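Local atomic coordinates of translation initiation factor eIF-2B (Pyrococcus horikoshii, PDB entry 1VB5), a protein that probably promotes the exchange of GDP for GTP on translation initiation factor 2, as the regulatory subunit of the archaeal factor 2B. Residues A206-A211 with W256-G261; R260-E265 with V269-D274; D146-H151 with V195-T200. All coordinates share one frame; numbering follows the deposited sequence.

Contact 1 (A206-A211 with W256-G261)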
loop_
_atom_site.group_PDB
_atom_site.type_symbol
_atom_site.label_atom_id
_atom_site.label_comp_id
_atom_site.label_asym_id
_atom_site.label_seq_id
_atom_site.Cartn_x
_atom_site.Cartn_y
_atom_site.Cartn_z
ATOM N N ALA B 206 -3.086 -7.210 -8.076
ATOM C CA ALA B 206 -1.807 -7.183 -8.786
ATOM C C ALA B 206 -1.330 -8.567 -9.196
ATOM O O ALA B 206 -0.819 -8.770 -10.302
ATOM C CB ALA B 206 -0.743 -6.513 -7.915
ATOM N N CYS B 207 -1.481 -9.528 -8.297
ATOM C CA CYS B 207 -1.045 -10.877 -8.598
ATOM C C CYS B 207 -1.913 -11.517 -9.700
ATOM O O CYS B 207 -1.420 -12.305 -10.510
ATOM C CB CYS B 207 -1.029 -11.693 -7.299
ATOM S SG CYS B 207 0.419 -11.408 -6.199
ATOM N N HIS B 208 -3.196 -11.168 -9.755
ATOM C CA HIS B 208 -4.069 -11.709 -10.800
ATOM C C HIS B 208 -3.645 -11.136 -12.157
ATOM O O HIS B 208 -3.620 -11.832 -13.173
ATOM C CB HIS B 208 -5.529 -11.331 -10.536
ATOM C CG HIS B 208 -6.444 -11.597 -11.693
ATOM N ND1 HIS B 208 -6.896 -12.860 -12.017
ATOM C CD2 HIS B 208 -6.987 -10.759 -12.612
ATOM C CE1 HIS B 208 -7.677 -12.789 -13.080
ATOM N NE2 HIS B 208 -7.749 -11.526 -13.461
ATOM N N GLU B 209 -3.303 -9.854 -12.157
ATOM C CA GLU B 209 -2.886 -9.171 -13.374
ATOM C C GLU B 209 -1.589 -9.759 -13.912
ATOM O O GLU B 209 -1.387 -9.842 -15.123
ATOM C CB GLU B 209 -2.703 -7.680 -13.083
ATOM C CG GLU B 209 -3.085 -6.781 -14.224
ATOM C CD GLU B 209 -4.478 -7.073 -14.757
ATOM O OE1 GLU B 209 -5.433 -7.159 -13.955
ATOM O OE2 GLU B 209 -4.615 -7.208 -15.989
ATOM N N ASN B 210 -0.716 -10.188 -13.007
ATOM C CA ASN B 210 0.570 -10.761 -13.395
ATOM C C ASN B 210 0.595 -12.294 -13.380
ATOM O O ASN B 210 1.668 -12.903 -13.419
ATOM C CB ASN B 210 1.678 -10.201 -12.484
ATOM C CG ASN B 210 1.903 -8.700 -12.688
ATOM O OD1 ASN B 210 2.470 -8.278 -13.699
ATOM N ND2 ASN B 210 1.444 -7.887 -11.731
ATOM N N ALA B 211 -0.583 -12.913 -13.327
ATOM C CA ALA B 211 -0.689 -14.373 -13.320
ATOM C C ALA B 211 0.152 -15.045 -12.236
ATOM O O ALA B 211 0.984 -15.907 -12.513
ATOM C CB ALA B 211 -0.303 -14.928 -14.691
ATOM N N TRP B 256 -13.616 -13.757 -4.097
ATOM C CA TRP B 256 -13.050 -15.081 -4.328
ATOM C C TRP B 256 -12.432 -15.249 -5.717
ATOM O O TRP B 256 -11.522 -16.057 -5.891
ATOM C CB TRP B 256 -14.105 -16.176 -4.106
ATOM C CG TRP B 256 -15.373 -15.998 -4.901
ATOM C CD1 TRP B 256 -16.553 -15.479 -4.452
ATOM C CD2 TRP B 256 -15.570 -16.303 -6.289
ATOM N NE1 TRP B 256 -17.472 -15.439 -5.473
ATOM C CE2 TRP B 256 -16.896 -15.939 -6.611
ATOM C CE3 TRP B 256 -14.757 -16.851 -7.289
ATOM C CZ2 TRP B 256 -17.429 -16.101 -7.897
ATOM C CZ3 TRP B 256 -15.284 -17.011 -8.566
ATOM C CH2 TRP B 256 -16.609 -16.635 -8.859
ATOM N N LYS B 257 -12.899 -14.481 -6.705
ATOM C CA LYS B 257 -12.367 -14.638 -8.060
ATOM C C LYS B 257 -10.882 -14.331 -8.218
ATOM O O LYS B 257 -10.309 -14.552 -9.283
ATOM C CB LYS B 257 -13.195 -13.836 -9.074
ATOM C CG LYS B 257 -13.113 -12.314 -8.987
ATOM C CD LYS B 257 -14.101 -11.718 -9.985
ATOM C CE LYS B 257 -14.052 -10.198 -10.050
ATOM N NZ LYS B 257 -15.083 -9.670 -11.001
ATOM N N TYR B 258 -10.255 -13.833 -7.159
ATOM C CA TYR B 258 -8.825 -13.544 -7.193
ATOM C C TYR B 258 -8.071 -14.551 -6.316
ATOM O O TYR B 258 -6.857 -14.449 -6.142
ATOM C CB TYR B 258 -8.556 -12.130 -6.682
ATOM C CG TYR B 258 -9.251 -11.057 -7.483
ATOM C CD1 TYR B 258 -10.263 -10.287 -6.915
ATOM C CD2 TYR B 258 -8.894 -10.807 -8.807
ATOM C CE1 TYR B 258 -10.903 -9.290 -7.642
ATOM C CE2 TYR B 258 -9.527 -9.812 -9.547
ATOM C CZ TYR B 258 -10.529 -9.056 -8.954
ATOM O OH TYR B 258 -11.136 -8.043 -9.659
ATOM N N VAL B 259 -8.801 -15.528 -5.780
ATOM C CA VAL B 259 -8.224 -16.549 -4.906
ATOM C C VAL B 259 -8.171 -17.924 -5.575
ATOM O O VAL B 259 -9.206 -18.448 -6.001
ATOM C CB VAL B 259 -9.051 -16.666 -3.600
ATOM C CG1 VAL B 259 -8.452 -17.729 -2.684
ATOM C CG2 VAL B 259 -9.111 -15.309 -2.893
ATOM N N ARG B 260 -6.969 -18.497 -5.677
ATOM C CA ARG B 260 -6.788 -19.823 -6.267
ATOM C C ARG B 260 -7.468 -20.853 -5.366
ATOM O O ARG B 260 -8.222 -21.707 -5.825
ATOM C CB ARG B 260 -5.304 -20.205 -6.354
ATOM C CG ARG B 260 -4.506 -19.680 -7.540
ATOM C CD ARG B 260 -5.010 -20.220 -8.859
ATOM N NE ARG B 260 -6.180 -19.480 -9.306
ATOM C CZ ARG B 260 -6.994 -19.887 -10.268
ATOM N NH1 ARG B 260 -6.761 -21.036 -10.892
ATOM N NH2 ARG B 260 -8.046 -19.148 -10.598
ATOM N N GLY B 261 -7.163 -20.776 -4.076
ATOM C CA GLY B 261 -7.739 -21.704 -3.120
ATOM C C GLY B 261 -7.510 -21.260 -1.694
ATOM O O GLY B 261 -6.698 -20.372 -1.435
#
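His208 and Tyr258 form an edge-to-face aromatic pair that joins the last turn of helix 200-209 to the 3-10 turn 256-258 leading into strand 261-264, within the Rossmann-like part of the protein. The ring centroids of His208 and Tyr258 stand 5.5 Å apart and the planes make 74°, so the tyrosine directs its edge at the face of the imidazole.

Traced outward, the histidine meets the tyrosine atom by atom. CB of His208 is closest, 3.8 Å from CD2 of Tyr258, which it approaches obliquely. Next, His208 CG lies in the plane of the phenol ring, at its edge, 3.9 Å from Tyr258 CD2. Further out, His208 CD2 has moved along that edge to Tyr258 CE2, at 4.1 Å. CB of His208 already points at the 3-10 turn, and with CG anti to the backbone N (chi1 168°) the ring carries on outward, one face against the CD2-CE2 edge.

Tyr258 is the buried member of the pair. CG of Lys257 sits over the centre of one of its faces, 3.9 Å above the plane. The phenol side chain also packs on Ala204 and Leu205 of helix 200-209 and on Glu209 of the second subunit, which places the pair beside the dimer interface. Cys207, next to the histidine, is in a disulfide with Cys175.

The helix closes directly behind the contact in a Schellman motif, with Ala211 at positive phi as its C-prime residue. One turn back, Asn210 grips one carbonyl twice: Asn210 N lies 3.1 Å from Ala206 O. From the opposite face of the carbonyl plane, Asn210 ND2 reaches Ala206 O at 2.8 Å.

Contact 2 (R260-E265 with V269-D274)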
loop_
_atom_site.group_PDB
_atom_site.type_symbol
_atom_site.label_atom_id
_atom_site.label_comp_id
_atom_site.label_asym_id
_atom_site.label_seq_id
_atom_site.Cartn_x
_atom_site.Cartn_y
_atom_site.Cartn_z
ATOM N N ARG B 260 -6.969 -18.497 -5.677
ATOM C CA ARG B 260 -6.788 -19.823 -6.267
ATOM C C ARG B 260 -7.468 -20.853 -5.366
ATOM O O ARG B 260 -8.222 -21.707 -5.825
ATOM C CB ARG B 260 -5.304 -20.205 -6.354
ATOM C CG ARG B 260 -4.506 -19.680 -7.540
ATOM C CD ARG B 260 -5.010 -20.220 -8.859
ATOM N NE ARG B 260 -6.180 -19.480 -9.306
ATOM C CZ ARG B 260 -6.994 -19.887 -10.268
ATOM N NH1 ARG B 260 -6.761 -21.036 -10.892
ATOM N NH2 ARG B 260 -8.046 -19.148 -10.598
ATOM N N GLY B 261 -7.163 -20.776 -4.076
ATOM C CA GLY B 261 -7.739 -21.704 -3.120
ATOM C C GLY B 261 -7.510 -21.260 -1.694
ATOM O O GLY B 261 -6.698 -20.372 -1.435
ATOM N N ILE B 262 -8.251 -21.862 -0.771
ATOM C CA ILE B 262 -8.129 -21.569 0.650
ATOM C C ILE B 262 -7.559 -22.828 1.303
ATOM O O ILE B 262 -8.163 -23.909 1.240
ATOM C CB ILE B 262 -9.496 -21.234 1.264
ATOM C CG1 ILE B 262 -10.109 -20.045 0.512
ATOM C CG2 ILE B 262 -9.329 -20.910 2.756
ATOM C CD1 ILE B 262 -11.526 -19.707 0.883
ATOM N N ILE B 263 -6.382 -22.688 1.901
ATOM C CA ILE B 263 -5.698 -23.804 2.545
ATOM C C ILE B 263 -6.267 -24.028 3.932
ATOM O O ILE B 263 -6.116 -23.185 4.812
ATOM C CB ILE B 263 -4.184 -23.527 2.655
ATOM C CG1 ILE B 263 -3.639 -23.088 1.291
ATOM C CG2 ILE B 263 -3.452 -24.788 3.114
ATOM C CD1 ILE B 263 -2.209 -22.601 1.314
ATOM N N THR B 264 -6.946 -25.153 4.125
ATOM C CA THR B 264 -7.526 -25.461 5.434
ATOM C C THR B 264 -6.873 -26.724 5.981
ATOM O O THR B 264 -6.131 -27.405 5.270
ATOM C CB THR B 264 -9.042 -25.720 5.349
ATOM O OG1 THR B 264 -9.267 -26.993 4.727
ATOM C CG2 THR B 264 -9.733 -24.626 4.539
ATOM N N GLU B 265 -7.166 -27.045 7.239
ATOM C CA GLU B 265 -6.597 -28.233 7.860
ATOM C C GLU B 265 -7.223 -29.489 7.254
ATOM O O GLU B 265 -6.738 -30.593 7.478
ATOM C CB GLU B 265 -6.816 -28.215 9.385
ATOM C CG GLU B 265 -8.262 -28.406 9.829
ATOM C CD GLU B 265 -9.070 -27.119 9.831
ATOM O OE1 GLU B 265 -8.723 -26.177 9.080
ATOM O OE2 GLU B 265 -10.070 -27.058 10.578
ATOM N N VAL B 269 -9.501 -25.882 -0.268
ATOM C CA VAL B 269 -10.859 -25.690 -0.762
ATOM C C VAL B 269 -10.908 -24.595 -1.849
ATOM O O VAL B 269 -10.126 -23.639 -1.819
ATOM C CB VAL B 269 -11.795 -25.295 0.416
ATOM C CG1 VAL B 269 -11.152 -24.217 1.253
ATOM C CG2 VAL B 269 -13.104 -24.776 -0.095
ATOM N N ILE B 270 -11.831 -24.745 -2.796
ATOM C CA ILE B 270 -11.998 -23.787 -3.883
ATOM C C ILE B 270 -13.229 -22.905 -3.661
ATOM O O ILE B 270 -14.366 -23.380 -3.725
ATOM C CB ILE B 270 -12.179 -24.503 -5.229
ATOM C CG1 ILE B 270 -11.014 -25.461 -5.472
ATOM C CG2 ILE B 270 -12.281 -23.470 -6.353
ATOM C CD1 ILE B 270 -11.107 -26.224 -6.784
ATOM N N PRO B 271 -13.025 -21.606 -3.390
ATOM C CA PRO B 271 -14.203 -20.759 -3.182
ATOM C C PRO B 271 -14.835 -20.430 -4.536
ATOM O O PRO B 271 -14.154 -20.437 -5.562
ATOM C CB PRO B 271 -13.622 -19.529 -2.498
ATOM C CG PRO B 271 -12.289 -19.386 -3.203
ATOM C CD PRO B 271 -11.780 -20.828 -3.268
ATOM N N PRO B 272 -16.148 -20.151 -4.558
ATOM C CA PRO B 272 -17.039 -20.136 -3.397
ATOM C C PRO B 272 -17.820 -21.447 -3.271
ATOM O O PRO B 272 -18.478 -21.696 -2.263
ATOM C CB PRO B 272 -17.961 -18.973 -3.716
ATOM C CG PRO B 272 -18.222 -19.208 -5.175
ATOM C CD PRO B 272 -16.819 -19.548 -5.727
ATOM N N ARG B 273 -17.748 -22.278 -4.302
ATOM C CA ARG B 273 -18.478 -23.545 -4.324
ATOM C C ARG B 273 -18.241 -24.507 -3.155
ATOM O O ARG B 273 -19.189 -25.087 -2.632
ATOM C CB ARG B 273 -18.206 -24.259 -5.648
ATOM C CG ARG B 273 -19.010 -23.683 -6.796
ATOM C CD ARG B 273 -20.394 -24.306 -6.816
ATOM N NE ARG B 273 -21.390 -23.416 -7.390
ATOM C CZ ARG B 273 -22.491 -23.827 -8.005
ATOM N NH1 ARG B 273 -22.746 -25.124 -8.136
ATOM N NH2 ARG B 273 -23.337 -22.934 -8.489
ATOM N N ASP B 274 -16.991 -24.679 -2.739
ATOM C CA ASP B 274 -16.706 -25.597 -1.638
ATOM C C ASP B 274 -16.985 -24.980 -0.273
ATOM O O ASP B 274 -16.930 -25.663 0.749
ATOM C CB ASP B 274 -15.255 -26.073 -1.692
ATOM C CG ASP B 274 -14.911 -26.757 -2.991
ATOM O OD1 ASP B 274 -15.842 -27.081 -3.760
ATOM O OD2 ASP B 274 -13.705 -26.980 -3.241
#
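Val269 O accepts the amide of Ile262 in a nearly straight bond, with Ile262 N at 2.8 Å, an N-H...O angle of 171° and the donor lying in the carbonyl plane. The return bond, from Val269 N to Ile262 O, is also 2.8 Å long but less straight, at 159°. Together they define Ile262 and Val269 as an antiparallel hydrogen-bonded pair.

Their side chains stand side by side on one face of the sheet and point the same way. The packing there is tight: Val269 CG1 comes within 3.4 Å of Ile262 CB, less than a usual van der Waals contact. That methyl sits between the backbone N and the carbonyl carbon of its own residue (chi1 47°), an orientation that turns it toward the neighbouring strand. It also touches Thr264 CG2 at 3.6 Å, the two side chains crossing at about a right angle. The hydroxyl of the threonine is engaged in the connecting turn, hydrogen-bonded to Gly267 O and Leu266 N.

The arrangement is a beta hairpin of strands 261-264 and 267-269, whose second strand adds an antiparallel edge to an otherwise parallel Rossmann-like sheet. On the other flank of 261-264, Gly261 and Ile263 pair with Val216 of strand 214-217, while the Ile263 side chain packs on helix 78-106.

Past Val269 the chain leaves the sheet. Pro271 nevertheless keeps contact with the first strand, its CB 4.0 Å from Ile262 CD1 and its CD near Gly261 CA. The amide of Ile270 is taken up by its own segment, bonding at 3.0 Å to Asp274 OD2, which it meets from well above the carboxylate plane. Asp274 N answers with a 3.1 Å bond to Ile270 O, closing a turn that contains the cis peptide between Pro271 and Pro272.

Contact 3 (D146-H151 with V195-T200); sequences DYEGLH and VNKAGT
Glu148 and Lys197 reach toward each other from opposite directions and close a buried salt bridge, Lys197 NZ to Glu148 OE2 at 2.8 Å. The ammonium meets that oxygen on its syn side, 16° out of the carboxylate plane. Bends at chi2 (69°) and chi4 (-54°) curl the lysine round its target, so that CD of Lys197 also lies 3.4 Å from Glu148 OE2.

Both charged ends have further partners. Glu148 OE2 is hydrogen-bonded to Ser117 OG as well, and Lys197 NZ donates to Ser144 O. A water accepts from Lys197 NZ at 3.0 Å and donates to Glu148 OE1 at 2.6 Å; it also accepts from Asp146 N, tying the loop just ahead of helix 148-158 into the bridge. A leucine in place of Lys197 would probably leave the buried Glu148 carboxylate without its counter-charge, and Ser144 O and the water without their ammonium donor.

Behind the lysine the backbone makes a type II turn from Lys197 to Thr200, with Gly199 as N-cap of the next helix. Lys197 O is held by Thr200 N at 3.1 Å and by Thr200 OG1 at 2.7 Å, the hydroxyl bond lying on a lone pair. Through Ser117 and Ser144 the bridge joins Lys197, ending a strand of the small antiparallel sheet, to the loops after strands 111-115 and 136-141, at the carboxyl ends of the Rossmann-like sheet's parallel strands.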
loop_
_atom_site.group_PDB
_atom_site.type_symbol
_atom_site.label_atom_id
_atom_site.label_comp_id
_atom_site.label_asym_id
_atom_site.label_seq_id
_atom_site.Cartn_x
_atom_site.Cartn_y
_atom_site.Cartn_z
ATOM N N ASP B 146 0.937 -0.324 12.012
ATOM C CA ASP B 146 1.573 -0.942 13.180
ATOM C C ASP B 146 2.806 -1.776 12.861
ATOM O O ASP B 146 3.505 -2.229 13.762
ATOM C CB ASP B 146 0.556 -1.801 13.927
ATOM C CG ASP B 146 -0.629 -0.994 14.404
ATOM O OD1 ASP B 146 -0.411 -0.049 15.194
ATOM O OD2 ASP B 146 -1.770 -1.297 13.984
ATOM N N TYR B 147 3.053 -1.988 11.576
ATOM C CA TYR B 147 4.217 -2.742 11.129
ATOM C C TYR B 147 4.345 -4.157 11.692
ATOM O O TYR B 147 5.431 -4.577 12.083
ATOM C CB TYR B 147 5.488 -1.940 11.432
ATOM C CG TYR B 147 5.499 -0.570 10.786
ATOM C CD1 TYR B 147 5.711 0.579 11.545
ATOM C CD2 TYR B 147 5.261 -0.421 9.420
ATOM C CE1 TYR B 147 5.681 1.842 10.959
ATOM C CE2 TYR B 147 5.229 0.831 8.824
ATOM C CZ TYR B 147 5.439 1.958 9.597
ATOM O OH TYR B 147 5.411 3.203 9.008
ATOM N N GLU B 148 3.242 -4.898 11.719
ATOM C CA GLU B 148 3.280 -6.270 12.216
ATOM C C GLU B 148 4.126 -7.096 11.242
ATOM O O GLU B 148 4.576 -8.199 11.564
ATOM C CB GLU B 148 1.863 -6.853 12.309
ATOM C CG GLU B 148 1.137 -6.958 10.970
ATOM C CD GLU B 148 0.309 -5.718 10.627
ATOM O OE1 GLU B 148 0.591 -4.616 11.161
ATOM O OE2 GLU B 148 -0.627 -5.852 9.807
ATOM N N GLY B 149 4.343 -6.554 10.047
ATOM C CA GLY B 149 5.136 -7.257 9.054
ATOM C C GLY B 149 6.576 -7.424 9.507
ATOM O O GLY B 149 7.247 -8.391 9.139
ATOM N N LEU B 150 7.059 -6.477 10.303
ATOM C CA LEU B 150 8.426 -6.554 10.789
ATOM C C LEU B 150 8.510 -7.682 11.804
ATOM O O LEU B 150 9.562 -8.287 11.976
ATOM C CB LEU B 150 8.862 -5.219 11.407
ATOM C CG LEU B 150 8.949 -4.072 10.390
ATOM C CD1 LEU B 150 9.326 -2.769 11.097
ATOM C CD2 LEU B 150 9.986 -4.420 9.321
ATOM N N HIS B 151 7.399 -7.971 12.474
ATOM C CA HIS B 151 7.390 -9.074 13.425
ATOM C C HIS B 151 7.609 -10.370 12.626
ATOM O O HIS B 151 8.332 -11.261 13.061
ATOM C CB HIS B 151 6.056 -9.127 14.170
ATOM C CG HIS B 151 5.899 -10.338 15.039
ATOM N ND1 HIS B 151 6.853 -10.725 15.956
ATOM C CD2 HIS B 151 4.903 -11.250 15.125
ATOM C CE1 HIS B 151 6.452 -11.825 16.567
ATOM N NE2 HIS B 151 5.271 -12.165 16.082
ATOM N N VAL B 195 -11.693 -11.806 4.319
ATOM C CA VAL B 195 -11.482 -10.595 5.100
ATOM C C VAL B 195 -10.076 -10.714 5.680
ATOM O O VAL B 195 -9.739 -11.714 6.325
ATOM C CB VAL B 195 -12.485 -10.480 6.254
ATOM C CG1 VAL B 195 -12.221 -9.202 7.040
ATOM C CG2 VAL B 195 -13.909 -10.484 5.709
ATOM N N ASN B 196 -9.248 -9.707 5.435
ATOM C CA ASN B 196 -7.883 -9.743 5.924
ATOM C C ASN B 196 -7.344 -8.325 6.029
ATOM O O ASN B 196 -8.017 -7.373 5.651
ATOM C CB ASN B 196 -7.014 -10.585 4.972
ATOM C CG ASN B 196 -5.701 -11.010 5.604
ATOM O OD1 ASN B 196 -5.679 -11.552 6.711
ATOM N ND2 ASN B 196 -4.599 -10.775 4.902
ATOM N N LYS B 197 -6.132 -8.194 6.557
ATOM C CA LYS B 197 -5.494 -6.894 6.719
ATOM C C LYS B 197 -5.678 -6.022 5.469
ATOM O O LYS B 197 -5.532 -6.495 4.339
ATOM C CB LYS B 197 -4.000 -7.082 7.005
ATOM C CG LYS B 197 -3.249 -5.782 7.261
ATOM C CD LYS B 197 -3.673 -5.149 8.583
ATOM C CE LYS B 197 -3.182 -3.700 8.690
ATOM N NZ LYS B 197 -1.712 -3.590 8.459
ATOM N N ALA B 198 -6.009 -4.753 5.685
ATOM C CA ALA B 198 -6.202 -3.806 4.595
ATOM C C ALA B 198 -4.999 -3.859 3.662
ATOM O O ALA B 198 -3.853 -3.812 4.111
ATOM C CB ALA B 198 -6.367 -2.404 5.155
ATOM N N GLY B 199 -5.263 -3.956 2.362
ATOM C CA GLY B 199 -4.181 -4.028 1.399
ATOM C C GLY B 199 -4.107 -5.376 0.694
ATOM O O GLY B 199 -3.556 -5.472 -0.407
ATOM N N THR B 200 -4.656 -6.415 1.325
ATOM C CA THR B 200 -4.644 -7.762 0.758
ATOM C C THR B 200 -5.348 -7.761 -0.597
ATOM O O THR B 200 -4.920 -8.437 -1.533
ATOM C CB THR B 200 -5.363 -8.773 1.696
ATOM O OG1 THR B 200 -4.761 -8.735 2.997
ATOM C CG2 THR B 200 -5.261 -10.183 1.133
HETATM O O HOH W 1 -0.814 -2.414 11.023
#

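How the contacts relate
Contacts 1 and 2 adjoin, sharing Arg260 and Gly261, with centres 13 Å apart. They also touch through side chains: Trp256 CD2 lies 3.5 Å from Pro272 CD and Trp256 CB lies 3.7 Å from Pro271 CB, so the 3-10 turn of one packs on the prolines of the other. Contact 3 stands apart, its centre about 19 Å from that of contact 1 and about 22 Å from that of contact 2, with no touch to either. Its link to contact 1 is through the chain, since strand 194-197 leads into helix 200-209. Contacts 1 and 3 both reach the second subunit, whereas neither segment of contact 2 meets another chain of the assembly.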